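Local coordinates for protein putative metal-dependent hydrolase (PDB 3KL7) that is a putative zinc-dependent hydrolase of the beta-lactamase superfamily, binding two zinc ions and probably cleaving a substrate not yet identified, at residues A[134-137]-A[138-141]; A[181-184]-A[185-188]. All coordinates share one frame; numbering follows the deposited sequence.

Contact 1 of 2, residues A[134-137]-A[138-141]. With ZN (zinc ion), chain C.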
ATOM      1  N   PRO A 134       5.711  18.854 -12.358  1.00 13.70           N
ATOM      2  CA  PRO A 134       5.234  20.217 -12.107  1.00 13.73           C
ATOM      3  C   PRO A 134       3.723  20.313 -12.254  1.00 13.72           C
ATOM      4  O   PRO A 134       3.176  19.801 -13.210  1.00 13.83           O
ATOM      5  CB  PRO A 134       5.935  21.035 -13.201  1.00 13.57           C
ATOM      6  CG  PRO A 134       7.164  20.286 -13.509  1.00 13.50           C
ATOM      7  CD  PRO A 134       6.806  18.825 -13.346  1.00 13.73           C
ATOM      8  N   GLY A 135       3.060  20.941 -11.292  1.00 13.92           N
ATOM      9  CA  GLY A 135       1.603  21.098 -11.345  1.00 14.21           C
ATOM     10  C   GLY A 135       0.791  19.942 -10.729  1.00 14.42           C
ATOM     11  O   GLY A 135      -0.416  20.096 -10.458  1.00 14.28           O
ATOM     12  N   ARG A 136       1.427  18.794 -10.501  1.00 14.27           N
ATOM     13  CA  ARG A 136       0.694  17.638  -9.953  1.00 14.80           C
ATOM     14  C   ARG A 136       0.763  17.527  -8.426  1.00 15.75           C
ATOM     15  O   ARG A 136       0.312  16.513  -7.825  1.00 16.01           O
ATOM     16  CB  ARG A 136       1.144  16.348 -10.627  1.00 14.77           C
ATOM     17  CG  ARG A 136       0.578  16.197 -12.052  1.00 14.44           C
ATOM     18  CD  ARG A 136       0.916  14.884 -12.682  1.00 14.24           C
ATOM     19  NE  ARG A 136       0.792  14.946 -14.138  1.00 15.30           N
ATOM     20  CZ  ARG A 136       1.070  13.935 -14.975  1.00 15.98           C
ATOM     21  NH1 ARG A 136       1.494  12.755 -14.498  1.00 16.97           N
ATOM     22  NH2 ARG A 136       0.925  14.102 -16.289  1.00 14.75           N
ATOM     23  N   ASP A 137       1.309  18.562  -7.789  1.00 16.73           N
ATOM     24  CA  ASP A 137       1.291  18.666  -6.329  1.00 17.81           C
ATOM     25  C   ASP A 137      -0.123  19.010  -5.847  1.00 18.35           C
ATOM     26  O   ASP A 137      -0.435  18.861  -4.666  1.00 18.82           O
ATOM     27  CB  ASP A 137       2.261  19.727  -5.853  1.00 18.05           C
ATOM     28  CG  ASP A 137       1.961  21.063  -6.424  1.00 18.32           C
ATOM     29  OD1 ASP A 137       1.845  21.170  -7.656  1.00 20.43           O
ATOM     30  OD2 ASP A 137       1.829  22.018  -5.650  1.00 21.03           O
ATOM     31  N   LYS A 138      -0.972  19.470  -6.761  1.00 18.42           N
ATOM     32  CA  LYS A 138      -2.380  19.619  -6.456  1.00 18.90           C
ATOM     33  C   LYS A 138      -2.968  18.222  -6.099  1.00 18.87           C
ATOM     34  O   LYS A 138      -3.858  18.111  -5.269  1.00 18.96           O
ATOM     35  CB  LYS A 138      -3.140  20.266  -7.643  1.00 19.12           C
ATOM     36  CG  LYS A 138      -3.342  19.345  -8.878  1.00 20.69           C
ATOM     37  CD  LYS A 138      -3.855  20.137 -10.142  1.00 20.95           C
ATOM     38  CE  LYS A 138      -4.346  19.157 -11.249  1.00 22.48           C
ATOM     39  NZ  LYS A 138      -4.362  19.721 -12.660  1.00 23.04           N
ATOM     40  N   TYR A 139      -2.446  17.173  -6.713  1.00 18.69           N
ATOM     41  CA  TYR A 139      -2.904  15.827  -6.392  1.00 18.71           C
ATOM     42  C   TYR A 139      -2.352  15.341  -5.049  1.00 18.78           C
ATOM     43  O   TYR A 139      -3.115  15.151  -4.107  1.00 18.86           O
ATOM     44  CB  TYR A 139      -2.562  14.847  -7.505  1.00 18.56           C
ATOM     45  CG  TYR A 139      -3.288  15.134  -8.808  1.00 19.02           C
ATOM     46  CD1 TYR A 139      -4.651  15.456  -8.816  1.00 19.00           C
ATOM     47  CD2 TYR A 139      -2.615  15.075 -10.039  1.00 19.37           C
ATOM     48  CE1 TYR A 139      -5.318  15.722 -10.001  1.00 19.63           C
ATOM     49  CE2 TYR A 139      -3.275  15.342 -11.231  1.00 19.80           C
ATOM     50  CZ  TYR A 139      -4.630  15.661 -11.207  1.00 19.88           C
ATOM     51  OH  TYR A 139      -5.287  15.914 -12.370  1.00 19.18           O
ATOM     52  N   HIS A 140      -1.031  15.151  -4.967  1.00 18.56           N
ATOM     53  CA  HIS A 140      -0.398  14.655  -3.744  1.00 18.48           C
ATOM     54  C   HIS A 140       0.819  15.488  -3.413  1.00 17.93           C
ATOM     55  O   HIS A 140       1.900  15.209  -3.876  1.00 17.33           O
ATOM     56  CB  HIS A 140      -0.015  13.159  -3.898  1.00 19.12           C
ATOM     57  CG  HIS A 140      -1.144  12.306  -4.396  1.00 19.78           C
ATOM     58  ND1 HIS A 140      -1.285  11.962  -5.722  1.00 19.08           N
ATOM     59  CD2 HIS A 140      -2.208  11.769  -3.754  1.00 20.51           C
ATOM     60  CE1 HIS A 140      -2.383  11.238  -5.873  1.00 19.65           C
ATOM     61  NE2 HIS A 140      -2.960  11.107  -4.695  1.00 20.54           N
ATOM     62  N   PRO A 141       0.635  16.534  -2.603  1.00 17.83           N
ATOM     63  CA  PRO A 141       1.742  17.390  -2.277  1.00 18.01           C
ATOM     64  C   PRO A 141       2.630  16.786  -1.227  1.00 18.67           C
ATOM     65  O   PRO A 141       2.163  16.081  -0.347  1.00 18.14           O
ATOM     66  CB  PRO A 141       1.072  18.663  -1.755  1.00 17.57           C
ATOM     67  CG  PRO A 141      -0.205  18.234  -1.234  1.00 17.62           C
ATOM     68  CD  PRO A 141      -0.598  16.954  -1.931  1.00 17.83           C
TER
HETATM   69 ZN    ZN C 302      -4.716   9.966  -4.331  1.00 32.06          ZN
HETATM   70  O   HOH W   1      -6.442   8.970  -4.771  1.00 37.88           O

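Contact 2 of 2, residues A[181-184]-A[185-188]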
ATOM      1  N   PRO A 181       1.944   2.364  -7.526  1.00 17.45           N
ATOM      2  CA  PRO A 181       0.777   2.892  -8.260  1.00 17.40           C
ATOM      3  C   PRO A 181       1.101   3.339  -9.669  1.00 17.55           C
ATOM      4  O   PRO A 181       2.034   4.111  -9.868  1.00 17.77           O
ATOM      5  CB  PRO A 181       0.372   4.107  -7.423  1.00 17.28           C
ATOM      6  CG  PRO A 181       1.629   4.574  -6.850  1.00 17.34           C
ATOM      7  CD  PRO A 181       2.403   3.324  -6.510  1.00 17.46           C
ATOM      8  N   VAL A 182       0.303   2.882 -10.635  1.00 17.21           N
ATOM      9  CA  VAL A 182       0.600   3.088 -12.029  1.00 16.34           C
ATOM     10  C   VAL A 182      -0.659   3.529 -12.804  1.00 16.84           C
ATOM     11  O   VAL A 182      -1.192   2.775 -13.649  1.00 17.35           O
ATOM     12  CB  VAL A 182       1.185   1.773 -12.672  1.00 16.42           C
ATOM     13  CG1 VAL A 182       1.803   2.060 -14.010  1.00 14.11           C
ATOM     14  CG2 VAL A 182       2.229   1.075 -11.703  1.00 13.53           C
ATOM     15  N   ASN A 183      -1.144   4.738 -12.514  1.00 16.33           N
ATOM     16  CA  ASN A 183      -2.206   5.332 -13.312  1.00 16.29           C
ATOM     17  C   ASN A 183      -1.947   6.803 -13.585  1.00 16.80           C
ATOM     18  O   ASN A 183      -1.144   7.420 -12.916  1.00 16.64           O
ATOM     19  CB  ASN A 183      -3.604   5.105 -12.682  1.00 15.74           C
ATOM     20  CG  ASN A 183      -3.831   5.913 -11.428  1.00 15.30           C
ATOM     21  OD1 ASN A 183      -2.892   6.252 -10.702  1.00 17.28           O
ATOM     22  ND2 ASN A 183      -5.072   6.207 -11.151  1.00 13.96           N
ATOM     23  N   GLN A 184      -2.625   7.348 -14.592  1.00 17.14           N
ATOM     24  CA  GLN A 184      -2.417   8.708 -14.981  1.00 18.07           C
ATOM     25  C   GLN A 184      -3.721   9.525 -14.923  1.00 18.56           C
ATOM     26  O   GLN A 184      -4.789   9.000 -15.187  1.00 18.92           O
ATOM     27  CB  GLN A 184      -1.805   8.763 -16.380  1.00 18.61           C
ATOM     28  CG  GLN A 184      -0.304   8.410 -16.381  1.00 19.73           C
ATOM     29  CD  GLN A 184       0.549   9.506 -15.752  1.00 20.61           C
ATOM     30  OE1 GLN A 184       0.790  10.555 -16.382  1.00 24.72           O
ATOM     31  NE2 GLN A 184       1.010   9.283 -14.504  1.00 18.12           N
ATOM     32  N   PRO A 185      -3.621  10.830 -14.563  1.00 18.38           N
ATOM     33  CA  PRO A 185      -2.375  11.549 -14.271  1.00 18.30           C
ATOM     34  C   PRO A 185      -1.942  11.513 -12.781  1.00 17.96           C
ATOM     35  O   PRO A 185      -0.981  12.175 -12.399  1.00 18.97           O
ATOM     36  CB  PRO A 185      -2.714  12.965 -14.673  1.00 18.49           C
ATOM     37  CG  PRO A 185      -4.206  13.090 -14.358  1.00 18.62           C
ATOM     38  CD  PRO A 185      -4.800  11.712 -14.464  1.00 18.02           C
ATOM     39  N   TYR A 186      -2.631  10.742 -11.979  1.00 17.25           N
ATOM     40  CA  TYR A 186      -2.516  10.836 -10.528  1.00 16.96           C
ATOM     41  C   TYR A 186      -1.202  10.258  -9.959  1.00 16.47           C
ATOM     42  O   TYR A 186      -0.639  10.811  -9.037  1.00 15.99           O
ATOM     43  CB  TYR A 186      -3.727  10.149  -9.878  1.00 17.40           C
ATOM     44  CG  TYR A 186      -5.037  10.641 -10.435  1.00 17.73           C
ATOM     45  CD1 TYR A 186      -5.473  11.935 -10.185  1.00 19.93           C
ATOM     46  CD2 TYR A 186      -5.817   9.836 -11.246  1.00 19.01           C
ATOM     47  CE1 TYR A 186      -6.671  12.409 -10.714  1.00 20.50           C
ATOM     48  CE2 TYR A 186      -7.036  10.309 -11.786  1.00 19.70           C
ATOM     49  CZ  TYR A 186      -7.440  11.584 -11.511  1.00 19.57           C
ATOM     50  OH  TYR A 186      -8.619  12.062 -12.022  1.00 23.59           O
ATOM     51  N   THR A 187      -0.732   9.142 -10.517  1.00 15.84           N
ATOM     52  CA  THR A 187       0.474   8.511 -10.025  1.00 15.06           C
ATOM     53  C   THR A 187       1.458   8.253 -11.185  1.00 15.14           C
ATOM     54  O   THR A 187       1.811   9.199 -11.900  1.00 16.11           O
ATOM     55  CB  THR A 187       0.157   7.244  -9.178  1.00 14.83           C
ATOM     56  OG1 THR A 187      -0.430   6.227  -9.997  1.00 14.51           O
ATOM     57  CG2 THR A 187      -0.797   7.592  -8.044  1.00 12.96           C
HETATM   58  N   MSE A 188       1.884   7.010 -11.389  1.00 14.28           N
HETATM   59  CA  MSE A 188       3.014   6.729 -12.297  1.00 14.55           C
HETATM   60  C   MSE A 188       2.629   6.140 -13.678  1.00 15.34           C
HETATM   61  O   MSE A 188       1.637   5.369 -13.811  1.00 15.64           O
HETATM   62  CB  MSE A 188       4.026   5.782 -11.606  1.00 13.62           C
HETATM   63  CG  MSE A 188       4.915   6.487 -10.593  1.00 13.03           C
HETATM   64 SE   MSE A 188       6.290   5.381  -9.795  0.75 11.02          SE
HETATM   65  CE  MSE A 188       5.154   4.498  -8.510  1.00  9.70           C
TER

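Contact 1 of 2, residues A[134-137]-A[138-141]
Arg136 and Tyr139 meet across a tight turn of chain. Tyr139 N donates to Arg136 O at 3.0 Å over a bent N-H...O angle of 137°, as expected for a turn bond between residues three apart. His140 N adds a weak bond to the same oxygen, leaving one carbonyl to gather two successive amides. CG of Arg136 lies 3.9 Å from CD2 of the Tyr139 ring, the two side chains slanting across each other with guanidinium and ring planes 59° apart. Extended from CG to NE, the arginine carries its charge past the ring, and NH1 hydrogen-bonds Gln184. Lys138 runs out extended, but its first torsion (chi1 72°) sets CG between backbone N and carbonyl carbon, 3.4 Å from Gly135 O and over one face of the Tyr139 ring. Gly135 suits its place because its backbone angles would jam a side chain against the preceding carbonyl. At the far end, the Pro141 ring packs on Asp137 O, CB approaching to 3.3 Å. The turn delivers His140, whose NE2 binds zinc at 2.1 Å while ND1 is hydrogen-bonded to Asn131, a second-shell partner that fixes the imidazole's rotation. His73, His75, Asp162 and a water also bind this ion, the arrangement of a dinuclear metallo-beta-lactamase-fold site.

Contact 2 of 2, residues A[181-184]-A[185-188]
Pro181 closes strand 177-181 and meets two residues of the returning chain. Its carbonyl O accepts from Met188 N at 3.3 Å, and its ring atom CD touches the selenomethionine methyl CE at 3.6 Å, an apolar contact. The proline's CB also rests against Thr187. Val182 follows with a CA-H...O contact to Met188 O at 3.1 Å; its CG1 leans on the same oxygen. Asn183 is the hub. With CG held between its backbone N and carbonyl carbon (chi1 71°), OD1 accepts the hydroxyl of Thr187, OG1 to OD1 2.6 Å, in the plane of the amide carbonyl. Asparagine suits the place: its short side chain offers a carbonyl to the hydroxyl and an NH2 beyond it. Asn183 ND2 lies at the edge of the Tyr186 ring, 3.7 Å from CD2, amide and ring planes 42° apart. The backbone O of Asn183 takes Thr187 N at 3.0 Å on one face of its plane and, on the other, Gln184 NE2 at 3.3 Å. Gln184 is long enough to fold back this way, bending at chi2, while OE1 has its partner in Arg136. A cis peptide then turns the chain into Pro185, whose CD lies over the Tyr186 ring. Asn183 OD1 also bonds weakly to ND1 of the zinc ligand His209, which puts it in the metal's second shell, consistent with a part in orienting that imidazole.

Overall arrangement
Contact 1 is a surface turn and contact 2 a largely buried one; their centres lie about 12 Å apart on the same side of the chain's centre. Both are loops of the same sheet: residues 134-141 join strands 123-128 and 146-152, while 181-188 lead from strand 177-181 to helix 190-200. They touch directly, Arg136 NH1 reaching Gln184 OE1 at 3.0 Å, and the rings of Tyr139 and Tyr186 meet edge-to-face. Both use backbone bonds to hold the turn; contact 1 adds long side chains and a direct zinc ligand, whereas contact 2 adds side-chain hydrogen bonds and apolar packing, in the second shell beside His209 of the other zinc site.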